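Local coordinates for Lmo2125 protein (Listeria monocytogenes serovar 1/2a, PDB 5TU0), which binds maltose and, as a membrane-attached lipoprotein, probably hands it on to a sugar transport system, at residues A[61-66]-A[282-287]; A[27-32]-A[292-297]; A[17-22]-A[272-277]; A[98-103]-A[108-113]. The protein carries 2 engineered substitutions. One frame throughout, in Å; residues are numbered along the deposited sequence.

Contact 1: residues A[61-66]-A[282-287]; sequences APDVMM and SKNKDV. With TTN (tartronate), chain C.
Three donors, Ser282 OG, Asn284 ND2 and a water, converge on one oxygen, Asp63 OD1. The bond from Ser282 OG to Asp63 OD1 is short, at 2.5 Å. Asn284 ND2 gives a nearly straight bond of 3.2 Å to the same Asp63 OD1, with an N-H...O angle of 171°. Both side-chain donors are well out of the carboxylate plane, on the same face, the hydroxyl on the anti side. The amide and carboxylate planes stand at 86°. Water 1 donates to Asp63 OD1 and accepts from Lys283 N. The other carboxylate oxygen, OD2, takes Thr12 N of the neighbouring strand 10-15, so both ends of the group are held. Ser282 OG also accepts from Asn284 N at 2.9 Å, which helps to orient the hydroxyl.

Behind this turn sits tartronate. Lys285 N donates to tartronate O4 at 3.0 Å. Asp286 N donates to tartronate O1 at 3.1 Å. The tartronate hydroxyl O3 donates to Lys283 O. The arrangement is an ST turn leading into helix 285-295, whose first backbone N-H groups form an anion site at the helix N-terminus.

Contact 2: residues A[27-32]-A[292-297]; sequences KGDFEK and LDYVTN
Tyr294 lays one face of its ring on Phe30. The Phe30 CB sits over the middle of that face, 3.8 Å from the ring centroid, as a CH-pi contact. The two rings themselves meet obliquely, with centroids 5.3 Å apart and planes at 57°. Their nearest atoms are Phe30 CD1 and Tyr294 CG, 3.6 Å apart.

Both aromatic side chains have CG opposite the backbone N. In Tyr294 (chi1 176°) this swings the ring out across the gap toward helix 17-34. In Phe30 (chi1 179°) the ring leans back past the root of the tyrosine, with Phe30 CD1 near both Tyr294 CB and Tyr294 CG. At the far end, Tyr294 OH rests 3.5 Å from Asp29 CB. This hydroxyl is also hydrogen-bonded to the backbone oxygen of Ile26, one turn back in the same helix as Phe30. The tyrosine is therefore gripped at its face and at its hydroxyl. Phe30 also meets Trp291 edge-to-face.

Helix 285-295 ends just beyond the tyrosine. There Leu292 O accepts twice from Thr296, from N at 3.1 Å and from OG1 at 2.6 Å, and the two donors reach opposite faces of the carbonyl plane. Asn297 then serves as the N-cap of helix 298-308, its OD1 accepting from Asn300 N.

Helix 17-34 joins the parallel strands 10-15 and 37-42. The contact is thus one of helix against helix, with helix 285-295 packed beside the helix of a beta-alpha-beta crossover.

Contact 3: residues A[17-22]-A[272-277]; sequences AGYKDY and GGKGWV
Lys274 NZ donates a hydrogen bond of 3.0 Å to Tyr19 OH, and this polar pair is the one direct contact between residues 17-22 and 272-277. The ammonium comes in at the edge of the phenol ring, near its plane. The aliphatic end of the lysine follows it, with Lys274 CE 3.4 Å and Lys274 CD 3.7 Å from Tyr19 OH. The lysine runs extended from the strand and then bends at its last torsion (chi4 79°), which turns NZ toward the phenol. The phenol and the lysine chain cross at a slant.

Glu310 makes up the rest of the polar group. Its OE2 is hydrogen-bonded to Tyr19 OH. Its other oxygen, OE1, lies at the far end of a long, weak ion pair with the lysine. The phenol oxygen is therefore held by two residues, and the nearby carboxylate probably favours the charged lysine.

Farther out, Met66 of the neighbouring strand 64-68 touches Tyr19, Lys274 and Trp276. The indole of Trp276 meets Trp291 edge-to-face. Tyr22, one turn on from Tyr19, hydrogen-bonds through OH to the backbone oxygen of Asn300.

Strand 272-278 itself is held on its two flanks. Gly275 pairs with Ser67 through backbone hydrogen bonding, and Gly272 with Glu114, a residue of the maltose pocket. The side chain of Lys274 lies about 6 Å from a bound glucose unit, so this network borders the sugar-binding cleft of a bacterial solute-binding protein.

Contact 4: residues A[98-103]-A[108-113]; sequences KQVTID and GAPAII
The chain comes off helix 94-99 at Val100 and folds back as a tight antiparallel hairpin, with the CA atoms of Val100 and Gly108 5.2 Å apart. Gly108 is almost fully extended and brings its carbonyl against the valine. Val100 CG2 lies 3.2 Å from Gly108 O, a close meeting of methyl and carbonyl. The N and O of Gly108 have no hydrogen-bond partner in the model, so hydrocarbon stands against a buried polar group here.

Both methyls also reach Pro110. Val100 CG1 is the nearer, 3.8 Å from Pro110 CD and 4.0 Å from Pro110 CG. With chi1 at -66°, CG1 lies opposite the carbonyl carbon, and CG2 falls between that carbon and the backbone N. Both methyls thus face the second strand. The valine crosses the proline ring at about a right angle.

Directly after the proline, Ala111 and Ile112 both face Lys274, which makes a classic beta bulge in the long strand 105-121.

Around the contact, helix 69-77 lies against both side chains, with Ile72 on Val100 and Phe69 on Pro110. Backbone bonds tie Val100 to Tyr107 within the hairpin and Ala109 to Trp276 of the adjoining strand 272-278. Tyr92, just ahead of helix 94-99, bonds through OH to Pro110 O.

In the fold
All four contacts lie in the lobe built on strands 64-68, 272-278 and 105-121. Strand 272-278 is the common element: Met65 O of contact 1 is 2.8 Å from Val277 N of contact 3, and Trp276 O of contact 3 is 2.9 Å from Ala109 N of contact 4. Helix 285-295 carries one side of both contact 1 and contact 2, whose centres are 14 Å apart. Contacts 2 and 3 share helix 17-34; they also touch where Val295 CG2 of helix 285-295 lies 3.4 Å from Trp276 NE1. The two ligands mark different ends: tartronate sits at contact 1, while maltose lies near contact 3.

Contact 1: residues A[61-66]-A[282-287]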
loop_
_atom_site.group_PDB
_atom_site.type_symbol
_atom_site.label_atom_id
_atom_site.label_comp_id
_atom_site.label_asym_id
_atom_site.label_seq_id
_atom_site.Cartn_x
_atom_site.Cartn_y
_atom_site.Cartn_z
ATOM N N ALA A 61 0.994 -21.267 -17.819
ATOM C CA ALA A 61 1.237 -20.275 -16.774
ATOM C C ALA A 61 2.445 -20.667 -15.932
ATOM O O ALA A 61 2.717 -21.862 -15.770
ATOM C CB ALA A 61 0.023 -20.170 -15.866
ATOM N N PRO A 62 3.147 -19.671 -15.359
ATOM C CA PRO A 62 4.261 -19.986 -14.458
ATOM C C PRO A 62 3.746 -20.705 -13.207
ATOM O O PRO A 62 2.548 -20.642 -12.898
ATOM C CB PRO A 62 4.807 -18.593 -14.086
ATOM C CG PRO A 62 3.624 -17.706 -14.206
ATOM C CD PRO A 62 2.888 -18.217 -15.398
ATOM N N ASP A 63 4.639 -21.392 -12.496
ATOM C CA ASP A 63 4.266 -22.079 -11.266
ATOM C C ASP A 63 4.117 -21.141 -10.097
ATOM O O ASP A 63 3.202 -21.310 -9.272
ATOM C CB ASP A 63 5.320 -23.109 -10.902
ATOM C CG ASP A 63 5.427 -24.198 -11.925
ATOM O OD1 ASP A 63 4.417 -24.893 -12.138
ATOM O OD2 ASP A 63 6.530 -24.368 -12.488
ATOM N N VAL A 64 5.023 -20.165 -9.987
ATOM C CA VAL A 64 4.969 -19.186 -8.904
ATOM C C VAL A 64 5.204 -17.784 -9.452
ATOM O O VAL A 64 5.878 -17.597 -10.467
ATOM C CB VAL A 64 5.993 -19.470 -7.784
ATOM C CG1 VAL A 64 5.672 -20.779 -7.067
ATOM C CG2 VAL A 64 7.398 -19.489 -8.344
ATOM N N MET A 65 4.613 -16.808 -8.776
ATOM C CA MET A 65 4.721 -15.411 -9.162
ATOM C C MET A 65 4.407 -14.555 -7.937
ATOM O O MET A 65 4.191 -15.079 -6.857
ATOM C CB MET A 65 3.765 -15.143 -10.328
ATOM C CG MET A 65 2.286 -15.255 -9.967
ATOM S SD MET A 65 1.283 -16.132 -11.195
ATOM C CE MET A 65 1.726 -17.788 -10.685
ATOM N N MET A 66 4.382 -13.245 -8.102
ATOM C CA MET A 66 4.057 -12.365 -7.004
ATOM C C MET A 66 2.739 -11.662 -7.286
ATOM O O MET A 66 2.260 -11.623 -8.429
ATOM C CB MET A 66 5.176 -11.343 -6.799
ATOM C CG MET A 66 6.526 -11.970 -6.454
ATOM S SD MET A 66 7.873 -10.758 -6.430
ATOM C CE MET A 66 7.284 -9.633 -5.197
ATOM N N SER A 282 -0.669 -25.288 -11.495
ATOM C CA SER A 282 0.672 -25.834 -11.481
ATOM C C SER A 282 0.683 -27.339 -11.273
ATOM O O SER A 282 -0.132 -27.900 -10.531
ATOM C CB SER A 282 1.520 -25.168 -10.404
ATOM O OG SER A 282 2.819 -25.743 -10.355
ATOM N N LYS A 283 1.626 -27.977 -11.946
ATOM C CA LYS A 283 1.810 -29.402 -11.839
ATOM C C LYS A 283 2.999 -29.637 -10.899
ATOM O O LYS A 283 3.407 -30.783 -10.691
ATOM C CB LYS A 283 2.109 -29.975 -13.242
ATOM C CG LYS A 283 1.282 -31.185 -13.612
ATOM C CD LYS A 283 -0.163 -30.772 -13.827
ATOM C CE LYS A 283 -0.993 -31.913 -14.384
ATOM N NZ LYS A 283 -2.405 -31.481 -14.613
ATOM N N ASN A 284 3.538 -28.551 -10.329
ATOM C CA ASN A 284 4.706 -28.610 -9.452
ATOM C C ASN A 284 4.436 -27.946 -8.099
ATOM O O ASN A 284 5.294 -27.241 -7.569
ATOM C CB ASN A 284 5.860 -27.879 -10.136
ATOM C CG ASN A 284 6.199 -28.454 -11.502
ATOM O OD1 ASN A 284 6.683 -29.574 -11.609
ATOM N ND2 ASN A 284 5.994 -27.665 -12.542
ATOM N N LYS A 285 3.251 -28.178 -7.542
ATOM C CA LYS A 285 2.861 -27.547 -6.279
ATOM C C LYS A 285 3.739 -27.853 -5.045
ATOM O O LYS A 285 3.921 -26.976 -4.198
ATOM C CB LYS A 285 1.392 -27.816 -5.977
ATOM C CG LYS A 285 0.460 -27.161 -6.981
ATOM C CD LYS A 285 -0.996 -27.271 -6.567
ATOM C CE LYS A 285 -1.889 -26.751 -7.670
ATOM N NZ LYS A 285 -3.318 -26.888 -7.322
ATOM N N ASP A 286 4.276 -29.074 -4.936
ATOM C CA ASP A 286 5.147 -29.416 -3.794
ATOM C C ASP A 286 6.420 -28.583 -3.870
ATOM O O ASP A 286 6.814 -27.976 -2.879
ATOM C CB ASP A 286 5.512 -30.912 -3.746
ATOM C CG ASP A 286 4.327 -31.810 -3.421
ATOM O OD1 ASP A 286 3.334 -31.333 -2.823
ATOM O OD2 ASP A 286 4.411 -33.024 -3.742
ATOM N N VAL A 287 7.060 -28.552 -5.041
ATOM C CA VAL A 287 8.273 -27.745 -5.207
ATOM C C VAL A 287 7.952 -26.251 -5.057
ATOM O O VAL A 287 8.752 -25.506 -4.483
ATOM C CB VAL A 287 9.004 -28.022 -6.533
ATOM C CG1 VAL A 287 10.216 -27.117 -6.674
ATOM C CG2 VAL A 287 9.454 -29.477 -6.586
HETATM C C1 TTN C . 2.870 -31.764 -7.295
HETATM C C2 TTN C . 1.793 -32.300 -8.206
HETATM C C3 TTN C . 0.769 -31.254 -8.555
HETATM O O1 TTN C . 2.534 -31.362 -6.161
HETATM O O2 TTN C . 4.059 -31.727 -7.691
HETATM O O3 TTN C . 2.355 -32.805 -9.427
HETATM O O4 TTN C . 1.079 -30.047 -8.473
HETATM O O5 TTN C . -0.363 -31.636 -8.930
HETATM O O HOH W 1 3.195 -26.678 -14.071
#

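Contact 2: residues A[27-32]-A[292-297]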
loop_
_atom_site.group_PDB
_atom_site.type_symbol
_atom_site.label_atom_id
_atom_site.label_comp_id
_atom_site.label_asym_id
_atom_site.label_seq_id
_atom_site.Cartn_x
_atom_site.Cartn_y
_atom_site.Cartn_z
ATOM N N LYS A 27 18.336 -18.253 -6.666
ATOM C CA LYS A 27 17.805 -19.552 -7.112
ATOM C C LYS A 27 18.787 -20.725 -6.965
ATOM O O LYS A 27 18.371 -21.855 -6.727
ATOM C CB LYS A 27 17.309 -19.489 -8.550
ATOM C CG LYS A 27 18.401 -19.402 -9.594
ATOM C CD LYS A 27 17.794 -19.282 -10.967
ATOM C CE LYS A 27 18.856 -19.427 -12.036
ATOM N NZ LYS A 27 18.298 -19.083 -13.368
ATOM N N GLY A 28 20.078 -20.447 -7.100
ATOM C CA GLY A 28 21.099 -21.494 -7.050
ATOM C C GLY A 28 21.044 -22.412 -5.841
ATOM O O GLY A 28 21.066 -23.639 -5.984
ATOM N N ASP A 29 20.980 -21.827 -4.653
ATOM C CA ASP A 29 20.967 -22.625 -3.418
ATOM C C ASP A 29 19.678 -23.456 -3.284
ATOM O O ASP A 29 19.704 -24.574 -2.749
ATOM C CB ASP A 29 21.231 -21.742 -2.205
ATOM C CG ASP A 29 22.635 -21.171 -2.201
ATOM O OD1 ASP A 29 23.572 -21.869 -2.629
ATOM O OD2 ASP A 29 22.811 -20.029 -1.754
ATOM N N PHE A 30 18.581 -22.924 -3.825
ATOM C CA PHE A 30 17.315 -23.654 -3.850
ATOM C C PHE A 30 17.418 -24.847 -4.805
ATOM O O PHE A 30 16.979 -25.957 -4.476
ATOM C CB PHE A 30 16.178 -22.742 -4.278
ATOM C CG PHE A 30 14.855 -23.428 -4.342
ATOM C CD1 PHE A 30 14.083 -23.564 -3.192
ATOM C CD2 PHE A 30 14.376 -23.936 -5.541
ATOM C CE1 PHE A 30 12.843 -24.197 -3.233
ATOM C CE2 PHE A 30 13.144 -24.581 -5.592
ATOM C CZ PHE A 30 12.372 -24.704 -4.441
ATOM N N GLU A 31 17.982 -24.609 -5.987
ATOM C CA GLU A 31 18.198 -25.680 -6.976
ATOM C C GLU A 31 18.995 -26.843 -6.384
ATOM O O GLU A 31 18.612 -28.006 -6.525
ATOM C CB GLU A 31 18.923 -25.144 -8.202
ATOM C CG GLU A 31 18.071 -24.196 -9.038
ATOM C CD GLU A 31 18.793 -23.653 -10.251
ATOM O OE1 GLU A 31 20.044 -23.530 -10.231
ATOM O OE2 GLU A 31 18.095 -23.340 -11.234
ATOM N N LYS A 32 20.100 -26.509 -5.727
ATOM C CA LYS A 32 20.978 -27.503 -5.085
ATOM C C LYS A 32 20.298 -28.233 -3.938
ATOM O O LYS A 32 20.493 -29.437 -3.737
ATOM C CB LYS A 32 22.211 -26.807 -4.506
ATOM C CG LYS A 32 23.135 -26.184 -5.520
ATOM C CD LYS A 32 23.950 -27.239 -6.206
ATOM C CE LYS A 32 24.903 -26.630 -7.207
ATOM N NZ LYS A 32 25.818 -27.697 -7.691
ATOM N N LEU A 292 8.149 -21.001 -1.857
ATOM C CA LEU A 292 7.587 -19.971 -0.989
ATOM C C LEU A 292 8.284 -19.925 0.383
ATOM O O LEU A 292 8.588 -18.839 0.898
ATOM C CB LEU A 292 6.067 -20.138 -0.821
ATOM C CG LEU A 292 5.171 -19.378 -1.807
ATOM C CD1 LEU A 292 5.489 -19.723 -3.254
ATOM C CD2 LEU A 292 3.694 -19.619 -1.513
ATOM N N ASP A 293 8.527 -21.105 0.961
ATOM C CA ASP A 293 9.190 -21.233 2.271
ATOM C C ASP A 293 10.642 -20.774 2.200
ATOM O O ASP A 293 11.180 -20.239 3.177
ATOM C CB ASP A 293 9.141 -22.688 2.778
ATOM C CG ASP A 293 7.719 -23.147 3.132
ATOM O OD1 ASP A 293 6.806 -22.297 3.236
ATOM O OD2 ASP A 293 7.517 -24.370 3.305
ATOM N N TYR A 294 11.279 -21.038 1.063
ATOM C CA TYR A 294 12.649 -20.590 0.819
ATOM C C TYR A 294 12.744 -19.059 0.664
ATOM O O TYR A 294 13.462 -18.375 1.416
ATOM C CB TYR A 294 13.174 -21.249 -0.459
ATOM C CG TYR A 294 14.553 -20.807 -0.903
ATOM C CD1 TYR A 294 15.691 -21.319 -0.298
ATOM C CD2 TYR A 294 14.721 -19.908 -1.958
ATOM C CE1 TYR A 294 16.967 -20.931 -0.710
ATOM C CE2 TYR A 294 15.998 -19.512 -2.373
ATOM C CZ TYR A 294 17.116 -20.034 -1.740
ATOM O OH TYR A 294 18.395 -19.665 -2.115
ATOM N N VAL A 295 12.014 -18.516 -0.309
ATOM C CA VAL A 295 12.122 -17.095 -0.638
ATOM C C VAL A 295 11.659 -16.174 0.505
ATOM O O VAL A 295 12.072 -15.012 0.568
ATOM C CB VAL A 295 11.413 -16.763 -1.991
ATOM C CG1 VAL A 295 9.900 -16.794 -1.852
ATOM C CG2 VAL A 295 11.812 -15.389 -2.504
ATOM N N THR A 296 10.825 -16.695 1.413
ATOM C CA THR A 296 10.349 -15.911 2.557
ATOM C C THR A 296 11.120 -16.208 3.857
ATOM O O THR A 296 10.734 -15.708 4.918
ATOM C CB THR A 296 8.812 -16.021 2.781
ATOM O OG1 THR A 296 8.438 -17.378 3.060
ATOM C CG2 THR A 296 8.062 -15.536 1.576
ATOM N N ASN A 297 12.208 -16.990 3.798
ATOM C CA ASN A 297 12.991 -17.212 5.019
ATOM C C ASN A 297 13.851 -15.973 5.294
ATOM O O ASN A 297 13.921 -15.055 4.464
ATOM C CB ASN A 297 13.795 -18.533 5.017
ATOM C CG ASN A 297 14.981 -18.548 4.055
ATOM O OD1 ASN A 297 15.502 -17.522 3.650
ATOM N ND2 ASN A 297 15.406 -19.755 3.694
#

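Contact 3: residues A[17-22]-A[272-277]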
loop_
_atom_site.group_PDB
_atom_site.type_symbol
_atom_site.label_atom_id
_atom_site.label_comp_id
_atom_site.label_asym_id
_atom_site.label_seq_id
_atom_site.Cartn_x
_atom_site.Cartn_y
_atom_site.Cartn_z
ATOM N N ALA A 17 10.520 -7.184 -13.871
ATOM C CA ALA A 17 11.912 -6.854 -14.178
ATOM C C ALA A 17 12.749 -6.492 -12.960
ATOM O O ALA A 17 13.908 -6.905 -12.863
ATOM C CB ALA A 17 11.974 -5.730 -15.200
ATOM N N GLY A 18 12.159 -5.752 -12.024
ATOM C CA GLY A 18 12.869 -5.320 -10.826
ATOM C C GLY A 18 13.296 -6.408 -9.862
ATOM O O GLY A 18 14.071 -6.155 -8.960
ATOM N N TYR A 19 12.790 -7.620 -10.045
ATOM C CA TYR A 19 13.155 -8.728 -9.174
ATOM C C TYR A 19 13.932 -9.830 -9.891
ATOM O O TYR A 19 14.342 -10.792 -9.255
ATOM C CB TYR A 19 11.910 -9.343 -8.553
ATOM C CG TYR A 19 11.047 -8.352 -7.809
ATOM C CD1 TYR A 19 11.532 -7.684 -6.703
ATOM C CD2 TYR A 19 9.727 -8.113 -8.198
ATOM C CE1 TYR A 19 10.750 -6.770 -6.018
ATOM C CE2 TYR A 19 8.938 -7.199 -7.518
ATOM C CZ TYR A 19 9.450 -6.533 -6.426
ATOM O OH TYR A 19 8.669 -5.633 -5.756
ATOM N N LYS A 20 14.149 -9.677 -11.199
ATOM C CA LYS A 20 14.828 -10.719 -11.984
ATOM C C LYS A 20 16.227 -11.023 -11.449
ATOM O O LYS A 20 16.564 -12.196 -11.228
ATOM C CB LYS A 20 14.895 -10.325 -13.465
ATOM C CG LYS A 20 15.194 -11.499 -14.385
ATOM C CD LYS A 20 15.454 -11.028 -15.798
ATOM C CE LYS A 20 15.770 -12.191 -16.718
ATOM N NZ LYS A 20 16.274 -11.666 -18.013
ATOM N N ASP A 21 17.029 -9.982 -11.226
ATOM C CA ASP A 21 18.404 -10.179 -10.703
ATOM C C ASP A 21 18.402 -10.845 -9.327
ATOM O O ASP A 21 19.238 -11.706 -9.033
ATOM C CB ASP A 21 19.158 -8.852 -10.626
ATOM C CG ASP A 21 19.443 -8.249 -11.996
ATOM O OD1 ASP A 21 19.312 -8.962 -13.013
ATOM O OD2 ASP A 21 19.825 -7.060 -12.052
ATOM N N TYR A 22 17.459 -10.426 -8.484
ATOM C CA TYR A 22 17.314 -10.983 -7.155
ATOM C C TYR A 22 16.996 -12.465 -7.220
ATOM O O TYR A 22 17.656 -13.274 -6.548
ATOM C CB TYR A 22 16.224 -10.233 -6.366
ATOM C CG TYR A 22 15.734 -10.988 -5.169
ATOM C CD1 TYR A 22 16.529 -11.117 -4.039
ATOM C CD2 TYR A 22 14.453 -11.562 -5.154
ATOM C CE1 TYR A 22 16.086 -11.826 -2.930
ATOM C CE2 TYR A 22 13.998 -12.267 -4.047
ATOM C CZ TYR A 22 14.819 -12.389 -2.935
ATOM O OH TYR A 22 14.383 -13.081 -1.820
ATOM N N GLY A 272 -0.004 -2.064 2.718
ATOM C CA GLY A 272 0.171 -2.663 1.403
ATOM C C GLY A 272 1.378 -3.577 1.366
ATOM O O GLY A 272 2.028 -3.847 2.398
ATOM N N GLY A 273 1.669 -4.064 0.176
ATOM C CA GLY A 273 2.810 -4.957 -0.007
ATOM C C GLY A 273 2.528 -6.039 -1.018
ATOM O O GLY A 273 1.547 -5.971 -1.754
ATOM N N LYS A 274 3.397 -7.048 -1.026
ATOM C CA LYS A 274 3.330 -8.126 -1.986
ATOM C C LYS A 274 3.640 -9.477 -1.337
ATOM O O LYS A 274 4.397 -9.573 -0.352
ATOM C CB LYS A 274 4.348 -7.886 -3.109
ATOM C CG LYS A 274 4.194 -6.584 -3.889
ATOM C CD LYS A 274 5.192 -6.564 -5.049
ATOM C CE LYS A 274 5.254 -5.241 -5.815
ATOM N NZ LYS A 274 6.065 -4.260 -5.064
ATOM N N GLY A 275 3.054 -10.513 -1.913
ATOM C CA GLY A 275 3.275 -11.878 -1.480
ATOM C C GLY A 275 3.622 -12.752 -2.680
ATOM O O GLY A 275 3.397 -12.378 -3.844
ATOM N N TRP A 276 4.198 -13.910 -2.393
ATOM C CA TRP A 276 4.466 -14.902 -3.399
ATOM C C TRP A 276 3.231 -15.811 -3.453
ATOM O O TRP A 276 2.660 -16.165 -2.411
ATOM C CB TRP A 276 5.717 -15.711 -3.045
ATOM C CG TRP A 276 6.979 -15.009 -3.334
ATOM C CD1 TRP A 276 7.709 -14.234 -2.492
ATOM C CD2 TRP A 276 7.685 -15.032 -4.579
ATOM N NE1 TRP A 276 8.850 -13.781 -3.136
ATOM C CE2 TRP A 276 8.841 -14.242 -4.424
ATOM C CE3 TRP A 276 7.442 -15.639 -5.809
ATOM C CZ2 TRP A 276 9.767 -14.061 -5.455
ATOM C CZ3 TRP A 276 8.358 -15.456 -6.842
ATOM C CH2 TRP A 276 9.504 -14.670 -6.651
ATOM N N VAL A 277 2.811 -16.167 -4.664
ATOM C CA VAL A 277 1.639 -17.004 -4.861
ATOM C C VAL A 277 1.959 -18.160 -5.785
ATOM O O VAL A 277 2.934 -18.093 -6.539
ATOM C CB VAL A 277 0.454 -16.189 -5.410
ATOM C CG1 VAL A 277 0.144 -15.031 -4.462
ATOM C CG2 VAL A 277 0.716 -15.650 -6.819
#

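Contact 4: residues A[98-103]-A[108-113]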
loop_
_atom_site.group_PDB
_atom_site.type_symbol
_atom_site.label_atom_id
_atom_site.label_comp_id
_atom_site.label_asym_id
_atom_site.label_seq_id
_atom_site.Cartn_x
_atom_site.Cartn_y
_atom_site.Cartn_z
ATOM N N LYS A 98 -2.928 -12.281 7.864
ATOM C CA LYS A 98 -4.247 -11.822 7.407
ATOM C C LYS A 98 -4.235 -11.263 5.952
ATOM O O LYS A 98 -5.228 -11.367 5.232
ATOM C CB LYS A 98 -4.785 -10.771 8.398
ATOM C CG LYS A 98 -6.093 -10.085 8.028
ATOM C CD LYS A 98 -6.459 -9.055 9.099
ATOM C CE LYS A 98 -7.616 -8.161 8.670
ATOM N NZ LYS A 98 -8.839 -8.944 8.353
ATOM N N GLN A 99 -3.108 -10.677 5.541
ATOM C CA GLN A 99 -2.941 -10.096 4.189
ATOM C C GLN A 99 -3.124 -11.101 3.055
ATOM O O GLN A 99 -3.531 -10.741 1.962
ATOM C CB GLN A 99 -1.521 -9.542 4.024
ATOM C CG GLN A 99 -1.176 -8.329 4.860
ATOM C CD GLN A 99 -1.752 -7.045 4.298
ATOM O OE1 GLN A 99 -2.704 -7.066 3.527
ATOM N NE2 GLN A 99 -1.174 -5.931 4.683
ATOM N N VAL A 100 -2.750 -12.346 3.317
ATOM C CA VAL A 100 -2.806 -13.400 2.314
ATOM C C VAL A 100 -3.935 -14.393 2.593
ATOM O O VAL A 100 -3.962 -15.477 2.007
ATOM C CB VAL A 100 -1.449 -14.157 2.265
ATOM C CG1 VAL A 100 -0.345 -13.247 1.767
ATOM C CG2 VAL A 100 -1.081 -14.733 3.631
ATOM N N THR A 101 -4.882 -14.001 3.444
ATOM C CA THR A 101 -5.956 -14.884 3.859
ATOM C C THR A 101 -7.348 -14.337 3.499
ATOM O O THR A 101 -7.622 -13.142 3.656
ATOM C CB THR A 101 -5.880 -15.119 5.403
ATOM O OG1 THR A 101 -4.590 -15.654 5.762
ATOM C CG2 THR A 101 -6.965 -16.060 5.884
ATOM N N ILE A 102 -8.217 -15.219 3.008
ATOM C CA ILE A 102 -9.620 -14.876 2.740
ATOM C C ILE A 102 -10.443 -16.127 3.040
ATOM O O ILE A 102 -10.005 -17.228 2.714
ATOM C CB ILE A 102 -9.868 -14.346 1.306
ATOM C CG1 ILE A 102 -11.256 -13.691 1.215
ATOM C CG2 ILE A 102 -9.715 -15.446 0.266
ATOM C CD1 ILE A 102 -11.512 -12.928 -0.060
ATOM N N ASP A 103 -11.597 -15.965 3.699
ATOM C CA ASP A 103 -12.459 -17.123 4.067
ATOM C C ASP A 103 -11.650 -18.189 4.843
ATOM O O ASP A 103 -11.850 -19.386 4.632
ATOM C CB ASP A 103 -13.057 -17.803 2.813
ATOM C CG ASP A 103 -13.828 -16.851 1.904
ATOM O OD1 ASP A 103 -14.753 -16.166 2.398
ATOM O OD2 ASP A 103 -13.528 -16.833 0.675
ATOM N N GLY A 108 -1.118 -17.088 -0.274
ATOM C CA GLY A 108 0.191 -16.560 -0.562
ATOM C C GLY A 108 1.048 -16.481 0.658
ATOM O O GLY A 108 0.574 -16.721 1.772
ATOM N N ALA A 109 2.319 -16.147 0.440
ATOM C CA ALA A 109 3.292 -15.994 1.508
ATOM C C ALA A 109 3.785 -14.550 1.471
ATOM O O ALA A 109 4.372 -14.129 0.476
ATOM C CB ALA A 109 4.447 -16.964 1.302
ATOM N N PRO A 110 3.564 -13.778 2.555
ATOM C CA PRO A 110 4.000 -12.374 2.561
ATOM C C PRO A 110 5.490 -12.204 2.342
ATOM O O PRO A 110 6.287 -12.949 2.940
ATOM C CB PRO A 110 3.630 -11.888 3.963
ATOM C CG PRO A 110 2.602 -12.817 4.436
ATOM C CD PRO A 110 2.806 -14.126 3.764
ATOM N N ALA A 111 5.848 -11.210 1.522
ATOM C CA ALA A 111 7.222 -10.967 1.151
ATOM C C ALA A 111 7.713 -9.518 1.315
ATOM O O ALA A 111 8.872 -9.305 1.699
ATOM C CB ALA A 111 7.404 -11.394 -0.288
ATOM N N ILE A 112 6.845 -8.543 1.016
ATOM C CA ILE A 112 7.196 -7.138 1.048
ATOM C C ILE A 112 6.074 -6.359 1.696
ATOM O O ILE A 112 4.912 -6.641 1.444
ATOM C CB ILE A 112 7.391 -6.595 -0.385
ATOM C CG1 ILE A 112 8.613 -7.258 -1.051
ATOM C CG2 ILE A 112 7.553 -5.072 -0.397
ATOM C CD1 ILE A 112 8.808 -6.882 -2.504
ATOM N N ILE A 113 6.423 -5.391 2.536
ATOM C CA ILE A 113 5.419 -4.523 3.145
ATOM C C ILE A 113 5.688 -3.106 2.704
ATOM O O ILE A 113 6.811 -2.748 2.419
ATOM C CB ILE A 113 5.392 -4.570 4.696
ATOM C CG1 ILE A 113 6.755 -4.170 5.307
ATOM C CG2 ILE A 113 4.962 -5.957 5.158
ATOM C CD1 ILE A 113 6.679 -3.680 6.744
#